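Local coordinates for protein alpha-glucosidase (PDB 6PNR) that probably hydrolyses alpha-linked sulfoquinovosides as a family 31 glycoside hydrolase, and is bound here to a sulfonated aza-sugar inhibitor, at residues K110-Y115 against F172-K177; A214-K219 against H579-A584; G492-L497 against E524-D529; V461-H466 against T503-L508. All coordinates share one frame; numbering follows the deposited sequence.

Contact 1. Residues K110-Y115 against F172-K177; sequences KEEKCY and FVSTNK
Thr175 CG2 meets the Tyr115 ring at its edge, in the plane of the ring, 3.8 Å from Tyr115 CE2. The rings of Phe124 and Phe577 also meet this tyrosine, and its hydroxyl is hydrogen-bonded to the carbonyl of Tyr587. The Phe172 ring receives Cys114 SG obliquely, 4.8 Å from the ring centroid, a sulfur-aromatic contact; Phe192 packs edge-to-face with the same ring. A third flat group, the carboxylate of Glu112, stands 44° from the amide plane of Asn176, and two waters join them. One water donates to Glu112 OE1 and accepts from Asn176 ND2; the other makes the same link through OE2, its bond from the amide being weak. Ser174 OG reaches Glu112 OE2 from above the carboxylate plane at 2.6 Å, and His198 also bonds to that oxygen, so the buried carboxylate is gripped by several donors. Glu112 gets there by a fully extended chain, CG anti to the backbone N (chi1 179°). Ser174 OG accepts from Asn176 N as well, closing an ST turn. Thr175 grips Lys113 twice: its OG1 takes an almost straight bond from Lys113 N (2.9 Å, 175° at the hydrogen), and its own N donates to Lys113 O. Beyond this, Tyr115 and Val173 exchange two backbone bonds as a hydrogen-bonded pair, while Cys114 and Ser174 form the non-hydrogen-bonded pair. This is the end of an antiparallel beta pairing, strand 114-118 lying at the margin of an eight-stranded sheet beside strand 168-174, with the ST turn leading the chain out of the latter.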
# COMPACT_ATOMS: atom_id res chain seq x y z
N LYS A 110 25.37 10.59 7.66
CA LYS A 110 24.97 9.86 6.46
C LYS A 110 25.63 8.49 6.37
O LYS A 110 25.01 7.55 5.87
CB LYS A 110 25.30 10.70 5.22
CG LYS A 110 24.81 10.09 3.91
CD LYS A 110 25.19 10.95 2.70
CE LYS A 110 24.62 10.37 1.41
NZ LYS A 110 24.92 11.20 0.21
N GLU A 111 26.86 8.34 6.87
CA GLU A 111 27.58 7.09 6.70
C GLU A 111 27.25 6.04 7.76
O GLU A 111 27.70 4.90 7.64
CB GLU A 111 29.09 7.35 6.70
CG GLU A 111 29.58 8.30 5.60
CD GLU A 111 29.32 9.77 5.91
OE1 GLU A 111 28.99 10.10 7.07
OE2 GLU A 111 29.45 10.60 4.99
N GLU A 112 26.50 6.40 8.79
CA GLU A 112 26.19 5.49 9.88
C GLU A 112 25.27 4.36 9.42
O GLU A 112 24.40 4.54 8.57
CB GLU A 112 25.54 6.26 11.02
CG GLU A 112 25.13 5.44 12.23
CD GLU A 112 24.53 6.31 13.32
OE1 GLU A 112 24.56 7.55 13.17
OE2 GLU A 112 24.02 5.75 14.32
N LYS A 113 25.47 3.17 10.01
CA LYS A 113 24.60 2.03 9.76
C LYS A 113 24.07 1.50 11.08
O LYS A 113 24.64 1.75 12.15
CB LYS A 113 25.35 0.94 8.97
CG LYS A 113 25.68 1.43 7.57
CD LYS A 113 26.70 0.62 6.84
CE LYS A 113 26.90 1.27 5.47
NZ LYS A 113 27.93 0.60 4.66
N CYS A 114 22.96 0.77 11.00
CA CYS A 114 22.20 0.35 12.18
C CYS A 114 21.66 -1.06 11.97
O CYS A 114 21.24 -1.42 10.87
CB CYS A 114 21.03 1.29 12.45
SG CYS A 114 21.54 2.98 12.91
N TYR A 115 21.65 -1.85 13.04
CA TYR A 115 21.30 -3.25 12.94
C TYR A 115 20.35 -3.63 14.08
O TYR A 115 20.41 -3.07 15.18
CB TYR A 115 22.54 -4.13 12.97
CG TYR A 115 23.57 -3.72 11.93
CD1 TYR A 115 23.56 -4.28 10.66
CD2 TYR A 115 24.55 -2.78 12.23
CE1 TYR A 115 24.49 -3.91 9.72
CE2 TYR A 115 25.49 -2.40 11.29
CZ TYR A 115 25.46 -2.96 10.04
OH TYR A 115 26.38 -2.59 9.10
N PHE A 172 18.18 -1.19 18.72
CA PHE A 172 19.08 -1.27 17.58
C PHE A 172 20.51 -1.03 18.03
O PHE A 172 20.78 -0.49 19.11
CB PHE A 172 18.68 -0.28 16.46
CG PHE A 172 18.94 1.17 16.78
CD1 PHE A 172 17.98 1.94 17.41
CD2 PHE A 172 20.15 1.76 16.45
CE1 PHE A 172 18.22 3.28 17.71
CE2 PHE A 172 20.39 3.09 16.73
CZ PHE A 172 19.43 3.85 17.36
N VAL A 173 21.44 -1.46 17.18
CA VAL A 173 22.87 -1.30 17.35
C VAL A 173 23.36 -0.36 16.26
O VAL A 173 23.03 -0.54 15.09
CB VAL A 173 23.61 -2.64 17.25
CG1 VAL A 173 25.14 -2.45 17.31
CG2 VAL A 173 23.14 -3.58 18.34
N SER A 174 24.17 0.63 16.64
CA SER A 174 24.72 1.60 15.71
C SER A 174 26.20 1.34 15.45
O SER A 174 26.91 0.79 16.30
CB SER A 174 24.54 3.03 16.24
OG SER A 174 25.42 3.93 15.57
N THR A 175 26.67 1.77 14.28
CA THR A 175 28.08 1.67 13.97
C THR A 175 28.93 2.69 14.74
O THR A 175 30.16 2.61 14.68
CB THR A 175 28.31 1.81 12.46
OG1 THR A 175 27.66 2.99 11.97
CG2 THR A 175 27.72 0.60 11.73
N ASN A 176 28.31 3.61 15.46
CA ASN A 176 29.02 4.34 16.52
C ASN A 176 29.29 3.47 17.74
O ASN A 176 29.76 4.01 18.75
CB ASN A 176 28.23 5.58 16.93
CG ASN A 176 28.09 6.59 15.81
OD1 ASN A 176 28.93 6.65 14.92
ND2 ASN A 176 27.02 7.37 15.85
N LYS A 177 28.97 2.18 17.67
CA LYS A 177 29.28 1.20 18.72
C LYS A 177 28.55 1.52 20.02
O LYS A 177 29.14 1.58 21.10
CB LYS A 177 30.79 1.09 18.94
CG LYS A 177 31.48 0.29 17.86
CD LYS A 177 32.97 0.14 18.13
CE LYS A 177 33.72 -0.19 16.86
NZ LYS A 177 35.16 -0.43 17.12
O HOH W 1 23.92 7.72 16.28
O HOH W 2 26.71 9.22 13.48

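Contact 2. Residues A214-K219 against H579-A584; sequences ADTYLK and HYESDA
The N-terminus of helix 217-228 meets a loop of the C-terminal family 31 region here, through Tyr217 and Glu581. Glu581 OE2 accepts from Tyr217 N, the first amide of the helix, at 2.9 Å and 168° at the hydrogen. The donor lies on the syn side of the carboxylate, 28° out of its plane. The same oxygen accepts a hydrogen bond from a water at 2.6 Å, and that water accepts from Leu218 N, so two successive helix amides are served by one carboxylate oxygen, one directly and one through water. Glu581 spans the gap with its chain extended beyond CG, and its carboxylate lies at 60° to the Tyr217 ring, with OE2 3.4 Å from Tyr217 CD2. Thr216, the N-cap, supplies the next bond: its OG1 accepts from Lys219 N at 3.1 Å. One residue further along the helix than Tyr217, both methyls of Leu218 rest against His579 CE1, each 3.8 Å away, the two side chains crossing at about a right angle; NE2 of that imidazole bonds to Arg574. Glu581 OE1 is taken by a salt bridge from Lys177. The glutamate therefore stands between a lysine and the positive end of the helix dipole, surroundings that would be expected to favour its ionised form and to tie the C-terminal loop electrostatically to the helix start.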
# COMPACT_ATOMS: atom_id res chain seq x y z
N ALA A 214 30.44 0.49 23.83
CA ALA A 214 31.51 -0.47 24.05
C ALA A 214 32.55 -0.29 22.96
O ALA A 214 32.27 0.24 21.88
CB ALA A 214 30.99 -1.92 24.08
N ASP A 215 33.76 -0.77 23.27
CA ASP A 215 34.91 -0.60 22.39
C ASP A 215 34.84 -1.50 21.15
O ASP A 215 35.39 -1.15 20.10
CB ASP A 215 36.19 -0.89 23.19
CG ASP A 215 37.45 -0.74 22.37
OD1 ASP A 215 37.48 0.14 21.47
OD2 ASP A 215 38.42 -1.50 22.62
N THR A 216 34.20 -2.66 21.26
CA THR A 216 34.11 -3.63 20.18
C THR A 216 32.69 -4.19 20.12
O THR A 216 31.94 -4.14 21.09
CB THR A 216 35.10 -4.79 20.37
OG1 THR A 216 34.75 -5.53 21.54
CG2 THR A 216 36.53 -4.27 20.52
N TYR A 217 32.33 -4.75 18.95
CA TYR A 217 31.01 -5.37 18.84
C TYR A 217 30.89 -6.59 19.74
O TYR A 217 29.81 -6.87 20.25
CB TYR A 217 30.70 -5.73 17.38
CG TYR A 217 30.44 -4.50 16.57
CD1 TYR A 217 29.28 -3.76 16.78
CD2 TYR A 217 31.37 -4.04 15.65
CE1 TYR A 217 29.04 -2.61 16.08
CE2 TYR A 217 31.13 -2.89 14.93
CZ TYR A 217 29.97 -2.17 15.16
OH TYR A 217 29.72 -1.02 14.46
N LEU A 218 31.99 -7.34 19.92
CA LEU A 218 31.98 -8.45 20.86
C LEU A 218 31.63 -7.98 22.26
O LEU A 218 30.80 -8.60 22.94
CB LEU A 218 33.33 -9.17 20.86
CG LEU A 218 33.68 -9.95 19.60
CD1 LEU A 218 35.15 -10.33 19.60
CD2 LEU A 218 32.81 -11.18 19.48
N LYS A 219 32.23 -6.88 22.71
CA LYS A 219 31.91 -6.36 24.04
C LYS A 219 30.52 -5.74 24.09
O LYS A 219 29.85 -5.81 25.12
CB LYS A 219 32.96 -5.34 24.49
CG LYS A 219 34.32 -5.96 24.87
CD LYS A 219 35.34 -4.90 25.26
CE LYS A 219 36.76 -5.46 25.32
NZ LYS A 219 37.77 -4.37 25.47
N HIS A 579 34.18 -9.52 13.65
CA HIS A 579 35.59 -9.87 13.81
C HIS A 579 36.50 -9.15 12.84
O HIS A 579 37.72 -9.33 12.91
CB HIS A 579 35.78 -11.38 13.65
CG HIS A 579 35.17 -12.19 14.75
ND1 HIS A 579 35.63 -12.14 16.05
CD2 HIS A 579 34.14 -13.06 14.75
CE1 HIS A 579 34.90 -12.95 16.80
NE2 HIS A 579 33.99 -13.51 16.04
N TYR A 580 35.95 -8.35 11.92
CA TYR A 580 36.73 -7.54 11.00
C TYR A 580 36.13 -6.14 10.99
O TYR A 580 35.50 -5.73 10.01
CB TYR A 580 36.77 -8.17 9.61
CG TYR A 580 37.27 -9.59 9.67
CD1 TYR A 580 38.63 -9.86 9.73
CD2 TYR A 580 36.38 -10.67 9.71
CE1 TYR A 580 39.10 -11.15 9.79
CE2 TYR A 580 36.85 -11.97 9.78
CZ TYR A 580 38.21 -12.21 9.82
OH TYR A 580 38.69 -13.50 9.90
N GLU A 581 36.33 -5.40 12.09
CA GLU A 581 35.61 -4.14 12.25
C GLU A 581 36.10 -3.04 11.32
O GLU A 581 35.39 -2.05 11.15
CB GLU A 581 35.71 -3.65 13.69
CG GLU A 581 35.16 -4.63 14.69
CD GLU A 581 34.92 -3.99 16.04
OE1 GLU A 581 35.21 -2.79 16.16
OE2 GLU A 581 34.44 -4.69 16.96
N SER A 582 37.29 -3.18 10.74
CA SER A 582 37.82 -2.18 9.82
C SER A 582 37.43 -2.43 8.37
O SER A 582 37.77 -1.62 7.50
CB SER A 582 39.35 -2.11 9.93
OG SER A 582 39.74 -1.88 11.27
N ASP A 583 36.74 -3.54 8.10
CA ASP A 583 36.41 -3.93 6.73
C ASP A 583 35.10 -3.25 6.35
O ASP A 583 34.04 -3.59 6.89
CB ASP A 583 36.32 -5.45 6.63
CG ASP A 583 36.23 -5.94 5.20
OD1 ASP A 583 35.57 -5.27 4.38
OD2 ASP A 583 36.81 -7.00 4.90
N ALA A 584 35.18 -2.30 5.42
CA ALA A 584 34.00 -1.51 5.07
C ALA A 584 32.92 -2.37 4.43
O ALA A 584 31.72 -2.16 4.68
CB ALA A 584 34.39 -0.36 4.13
O HOH W 3 34.23 -7.17 17.74

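Contact 3. Residues G492-L497 against E524-D529. With 9VH ([(3~{S},4~{R},5~{R})-4,5-bis(oxidanyl)piperidin-3-yl]methanesulfonic acid), chain C; SO4 (sulfate ion), chain E.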
# COMPACT_ATOMS: atom_id res chain seq x y z
N GLY A 492 14.31 -26.91 4.33
CA GLY A 492 13.36 -27.00 3.24
C GLY A 492 12.21 -26.04 3.29
O GLY A 492 11.38 -26.04 2.37
N GLY A 493 12.10 -25.23 4.35
CA GLY A 493 11.02 -24.26 4.44
C GLY A 493 9.74 -24.91 4.92
O GLY A 493 9.67 -26.10 5.22
N TYR A 494 8.69 -24.09 4.97
CA TYR A 494 7.41 -24.54 5.50
C TYR A 494 6.26 -24.30 4.53
O TYR A 494 5.54 -25.24 4.21
CB TYR A 494 7.09 -23.85 6.84
CG TYR A 494 5.72 -24.24 7.36
CD1 TYR A 494 5.51 -25.45 8.02
CD2 TYR A 494 4.62 -23.38 7.19
CE1 TYR A 494 4.25 -25.81 8.50
CE2 TYR A 494 3.36 -23.72 7.68
CZ TYR A 494 3.18 -24.94 8.32
OH TYR A 494 1.93 -25.29 8.78
N THR A 495 6.07 -23.07 4.05
CA THR A 495 4.78 -22.65 3.48
C THR A 495 4.68 -23.03 2.00
O THR A 495 5.44 -22.52 1.17
CB THR A 495 4.58 -21.15 3.63
OG1 THR A 495 4.87 -20.74 4.98
CG2 THR A 495 3.11 -20.77 3.27
N SER A 496 3.73 -23.89 1.68
CA SER A 496 3.41 -24.22 0.29
C SER A 496 1.99 -23.73 0.01
O SER A 496 1.03 -24.21 0.63
CB SER A 496 3.53 -25.72 0.02
OG SER A 496 3.08 -26.05 -1.30
N LEU A 497 1.88 -22.77 -0.91
CA LEU A 497 0.62 -22.20 -1.36
C LEU A 497 0.79 -21.73 -2.80
O LEU A 497 1.90 -21.48 -3.26
CB LEU A 497 0.20 -21.01 -0.48
CG LEU A 497 -0.09 -21.19 1.00
CD1 LEU A 497 -0.33 -19.84 1.66
CD2 LEU A 497 -1.28 -22.09 1.20
N GLU A 524 7.81 -31.40 7.61
CA GLU A 524 7.00 -31.81 6.46
C GLU A 524 6.31 -30.62 5.78
O GLU A 524 5.96 -30.72 4.60
CB GLU A 524 5.98 -32.88 6.87
CG GLU A 524 6.62 -34.25 7.12
CD GLU A 524 5.62 -35.36 7.41
OE1 GLU A 524 4.43 -35.05 7.61
OE2 GLU A 524 6.03 -36.55 7.44
N GLY A 525 6.15 -29.49 6.48
CA GLY A 525 5.45 -28.36 5.91
C GLY A 525 3.94 -28.50 6.02
O GLY A 525 3.41 -29.47 6.57
N ASN A 526 3.22 -27.50 5.50
CA ASN A 526 1.76 -27.46 5.66
C ASN A 526 1.03 -28.39 4.70
O ASN A 526 -0.16 -28.66 4.93
CB ASN A 526 1.23 -26.03 5.46
CG ASN A 526 1.48 -25.51 4.05
OD1 ASN A 526 2.59 -25.60 3.54
ND2 ASN A 526 0.42 -24.98 3.41
N ARG A 527 1.68 -28.88 3.65
CA ARG A 527 1.02 -29.73 2.65
C ARG A 527 1.96 -30.87 2.29
O ARG A 527 2.49 -30.95 1.18
CB ARG A 527 0.61 -28.90 1.43
CG ARG A 527 -0.49 -27.91 1.76
CD ARG A 527 -0.87 -27.05 0.58
NE ARG A 527 -2.03 -26.23 0.90
CZ ARG A 527 -2.60 -25.37 0.06
NH1 ARG A 527 -2.11 -25.22 -1.17
NH2 ARG A 527 -3.67 -24.68 0.45
N PRO A 528 2.21 -31.78 3.25
CA PRO A 528 3.24 -32.81 3.04
C PRO A 528 3.00 -33.69 1.83
O PRO A 528 3.98 -34.15 1.22
CB PRO A 528 3.16 -33.64 4.33
CG PRO A 528 2.57 -32.71 5.35
CD PRO A 528 1.57 -31.88 4.57
N ASP A 529 1.73 -33.95 1.48
CA ASP A 529 1.43 -34.92 0.41
C ASP A 529 1.85 -34.42 -0.97
O ASP A 529 2.04 -35.25 -1.87
CB ASP A 529 -0.06 -35.26 0.37
CG ASP A 529 -0.59 -35.81 1.68
OD1 ASP A 529 0.22 -36.29 2.52
OD2 ASP A 529 -1.82 -35.78 1.87
O1 9VH C . -0.52 -26.00 11.45
S1 9VH C . -0.37 -25.65 12.85
O2 9VH C . -0.67 -24.26 13.05
O3 9VH C . -1.10 -26.56 13.70
C1 9VH C . 1.36 -25.89 13.18
C2 9VH C . 2.29 -24.94 12.42
C3 9VH C . 2.20 -23.57 13.07
N1 9VH C . 3.22 -22.59 12.71
C4 9VH C . 4.58 -23.12 12.82
C5 9VH C . 4.71 -24.38 11.99
O4 9VH C . 6.05 -24.86 12.12
C6 9VH C . 3.74 -25.44 12.48
O5 9VH C . 3.87 -26.64 11.71
S SO4 E . -3.66 -23.27 -3.89
O1 SO4 E . -2.90 -22.76 -2.74
O2 SO4 E . -4.89 -22.50 -4.00
O3 SO4 E . -2.84 -23.12 -5.09
O4 SO4 E . -3.97 -24.69 -3.72
O HOH W 4 0.52 -26.07 -2.36
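Tyr494, in the inhibitor pocket of the family 31 barrel domain, is backed by Asn526 across the contact. Over one face of its ring lies C5 of the piperidine, 3.8 Å above the plane; over the opposite face lies Asn526 N, both offset toward the rim. A side chain on Gly525 would run into Tyr494 O, and its backbone angles by themselves also call for glycine. The Asn526 amide then clasps Ser496: its OD1 accepts from Ser496 N at 2.8 Å, and its ND2 donates to Ser496 O at 2.9 Å, that oxygen lying nearly in the amide plane. CG sits between the backbone N and the carbonyl carbon (chi1 63°), which turns the amide toward the serine backbone while CB stays 3.5 Å from Tyr494 OH. ND2 also donates to Phe283 O. With an alanine here the amide is gone, and Ser496 N and O and Phe283 O would probably be left without these bonds, the two loops less firmly tied. Beyond it, Leu497 CD2 lies over one face of the Arg527 guanidinium, 3.6 Å from the plane. At the edge of that group, NH1 donates to sulfate O1 at 3.0 Å; NE bonds to Phe283 O. The asparagine is thus a second-shell residue satisfying buried backbone groups behind a first-shell aromatic, while Arg527, with Phe498 N, holds a sulfate probably from the crystallisation liquor.

Contact 4. Residues V461-H466 against T503-L508; sequences VDFTIH and TKELFL
Phe463 and Leu506 slide past each other in opposite directions, and the leucine covers one face of the aromatic ring. Leu506 CD1 sits over the ring centre, 3.6 Å from the centroid and 10° off the normal, a CH-pi contact made almost along the ring normal. The same methyl has Asp462 O close by. At the far end of the ring, Phe463 CZ comes to 3.6 Å from Leu506 CA, so the ring tip also reaches the helix backbone. Leu506 divides its two branches: CD1 serves the phenylalanine, while CD2 turns to the backbone of Val461 and comes within 3.3 Å of its carbonyl carbon. With CG anti to the backbone N (chi1 176°) and chi2 72°, one branch is set over the ring and the other at Val461. A serine in place of Phe463 would take away the surface under Leu506 CD1 and would probably leave a gap between loop and helix. Glu505 OE1 approaches the ring obliquely, 4.0 Å from Phe463 CE2; its other oxygen bonds to Asp608 N. The polar part of the joint is a water that lies between Val461 O and Thr503 N, 3.1 Å from the latter. Asp462 OD1 accepts from the N and hydroxyl of Thr464, which reach it from one face of its carboxylate, the backbone bond making an Asx turn; its OD2 is held by Asn500. Thr503 OG1 accepts from Leu506 N as the N-cap of the helix. The arrangement is a loop packed by hydrophobic contact against the capped first turn of helix 504-514, within the family 31 TIM-barrel domain.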
# COMPACT_ATOMS: atom_id res chain seq x y z
N VAL A 461 8.57 -22.35 0.69
CA VAL A 461 9.41 -23.43 0.21
C VAL A 461 10.07 -23.03 -1.11
O VAL A 461 9.89 -23.69 -2.14
CB VAL A 461 8.61 -24.74 0.07
CG1 VAL A 461 8.25 -25.27 1.45
CG2 VAL A 461 7.30 -24.52 -0.76
N ASP A 462 10.89 -21.97 -1.10
CA ASP A 462 11.53 -21.53 -2.34
C ASP A 462 12.84 -20.82 -2.05
O ASP A 462 13.29 -20.73 -0.89
CB ASP A 462 10.57 -20.65 -3.16
CG ASP A 462 10.11 -19.41 -2.42
OD1 ASP A 462 10.94 -18.80 -1.70
OD2 ASP A 462 8.91 -19.02 -2.58
N PHE A 463 13.47 -20.34 -3.12
CA PHE A 463 14.75 -19.64 -3.10
C PHE A 463 14.57 -18.13 -3.20
O PHE A 463 15.48 -17.43 -3.66
CB PHE A 463 15.65 -20.08 -4.27
CG PHE A 463 16.26 -21.47 -4.15
CD1 PHE A 463 17.31 -21.71 -3.29
CD2 PHE A 463 15.82 -22.50 -4.96
CE1 PHE A 463 17.88 -22.97 -3.20
CE2 PHE A 463 16.40 -23.76 -4.89
CZ PHE A 463 17.42 -24.00 -4.02
N THR A 464 13.40 -17.61 -2.84
CA THR A 464 13.20 -16.18 -3.01
C THR A 464 13.97 -15.43 -1.93
O THR A 464 14.36 -15.98 -0.89
CB THR A 464 11.72 -15.80 -2.95
OG1 THR A 464 11.19 -16.12 -1.65
CG2 THR A 464 10.93 -16.52 -4.03
N ILE A 465 14.21 -14.14 -2.21
CA ILE A 465 15.02 -13.33 -1.30
C ILE A 465 14.24 -13.02 -0.03
O ILE A 465 14.76 -13.14 1.09
CB ILE A 465 15.48 -12.03 -2.00
CG1 ILE A 465 16.59 -12.32 -3.02
CG2 ILE A 465 15.95 -11.02 -0.97
CD1 ILE A 465 17.80 -13.00 -2.42
N HIS A 466 13.00 -12.58 -0.18
CA HIS A 466 12.25 -12.07 0.95
C HIS A 466 11.46 -13.13 1.71
O HIS A 466 10.99 -12.84 2.82
CB HIS A 466 11.30 -10.95 0.49
CG HIS A 466 12.02 -9.73 0.02
ND1 HIS A 466 12.71 -8.90 0.87
CD2 HIS A 466 12.18 -9.20 -1.22
CE1 HIS A 466 13.25 -7.91 0.19
NE2 HIS A 466 12.95 -8.07 -1.09
N THR A 503 11.06 -28.38 -3.71
CA THR A 503 11.83 -29.26 -4.59
C THR A 503 12.98 -29.93 -3.84
O THR A 503 13.39 -29.48 -2.76
CB THR A 503 12.41 -28.51 -5.78
OG1 THR A 503 13.41 -27.60 -5.31
CG2 THR A 503 11.32 -27.74 -6.57
N LYS A 504 13.48 -31.02 -4.43
CA LYS A 504 14.65 -31.71 -3.91
C LYS A 504 15.84 -30.77 -3.77
O LYS A 504 16.52 -30.75 -2.74
CB LYS A 504 15.01 -32.89 -4.82
CG LYS A 504 16.37 -33.53 -4.53
CD LYS A 504 16.64 -34.70 -5.51
CE LYS A 504 18.05 -35.26 -5.35
NZ LYS A 504 18.19 -36.61 -5.99
N GLU A 505 16.11 -29.98 -4.81
CA GLU A 505 17.28 -29.11 -4.78
C GLU A 505 17.18 -28.12 -3.62
O GLU A 505 18.17 -27.84 -2.93
CB GLU A 505 17.42 -28.37 -6.11
CG GLU A 505 18.67 -27.47 -6.18
CD GLU A 505 18.60 -26.45 -7.31
OE1 GLU A 505 17.50 -26.26 -7.88
OE2 GLU A 505 19.64 -25.81 -7.61
N LEU A 506 15.98 -27.58 -3.40
CA LEU A 506 15.78 -26.65 -2.28
C LEU A 506 16.05 -27.32 -0.94
O LEU A 506 16.71 -26.75 -0.07
CB LEU A 506 14.36 -26.09 -2.30
CG LEU A 506 14.18 -25.20 -1.06
CD1 LEU A 506 14.98 -23.90 -1.21
CD2 LEU A 506 12.74 -24.96 -0.78
N PHE A 507 15.51 -28.53 -0.74
CA PHE A 507 15.76 -29.21 0.52
C PHE A 507 17.25 -29.40 0.74
O PHE A 507 17.76 -29.17 1.85
CB PHE A 507 15.04 -30.56 0.57
CG PHE A 507 15.35 -31.36 1.81
CD1 PHE A 507 16.50 -32.15 1.88
CD2 PHE A 507 14.54 -31.28 2.92
CE1 PHE A 507 16.82 -32.85 3.04
CE2 PHE A 507 14.85 -31.98 4.08
CZ PHE A 507 15.99 -32.77 4.14
N LEU A 508 17.98 -29.82 -0.31
CA LEU A 508 19.40 -30.11 -0.15
C LEU A 508 20.22 -28.85 0.08
O LEU A 508 21.13 -28.85 0.91
CB LEU A 508 19.91 -30.89 -1.36
CG LEU A 508 19.39 -32.33 -1.42
CD1 LEU A 508 19.72 -32.95 -2.77
CD2 LEU A 508 19.96 -33.15 -0.27
O HOH W 5 11.17 -25.25 -3.98

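Contacts 1 and 3 are buried, contact 4 is partly so, and contact 2 lies at the surface. Contacts 1 and 2 touch, their centres 12 Å apart: Lys177, from the turn after strand 168-174, reaches Glu581, so the sheet, helix 217-228 and the C-terminal loop meet at one corner. Contacts 3 and 4 also touch, with segments alternating along the chain; Val461 packs against Gly492 and Tyr494, and its N probably bonds to Thr495 O. About 37 Å separates the centres of contacts 1 and 3. Strand pairing dominates contact 1, a charged helix start contact 2, an asparagine amide bonded to backbone, beside the inhibitor, contact 3, and apolar packing contact 4.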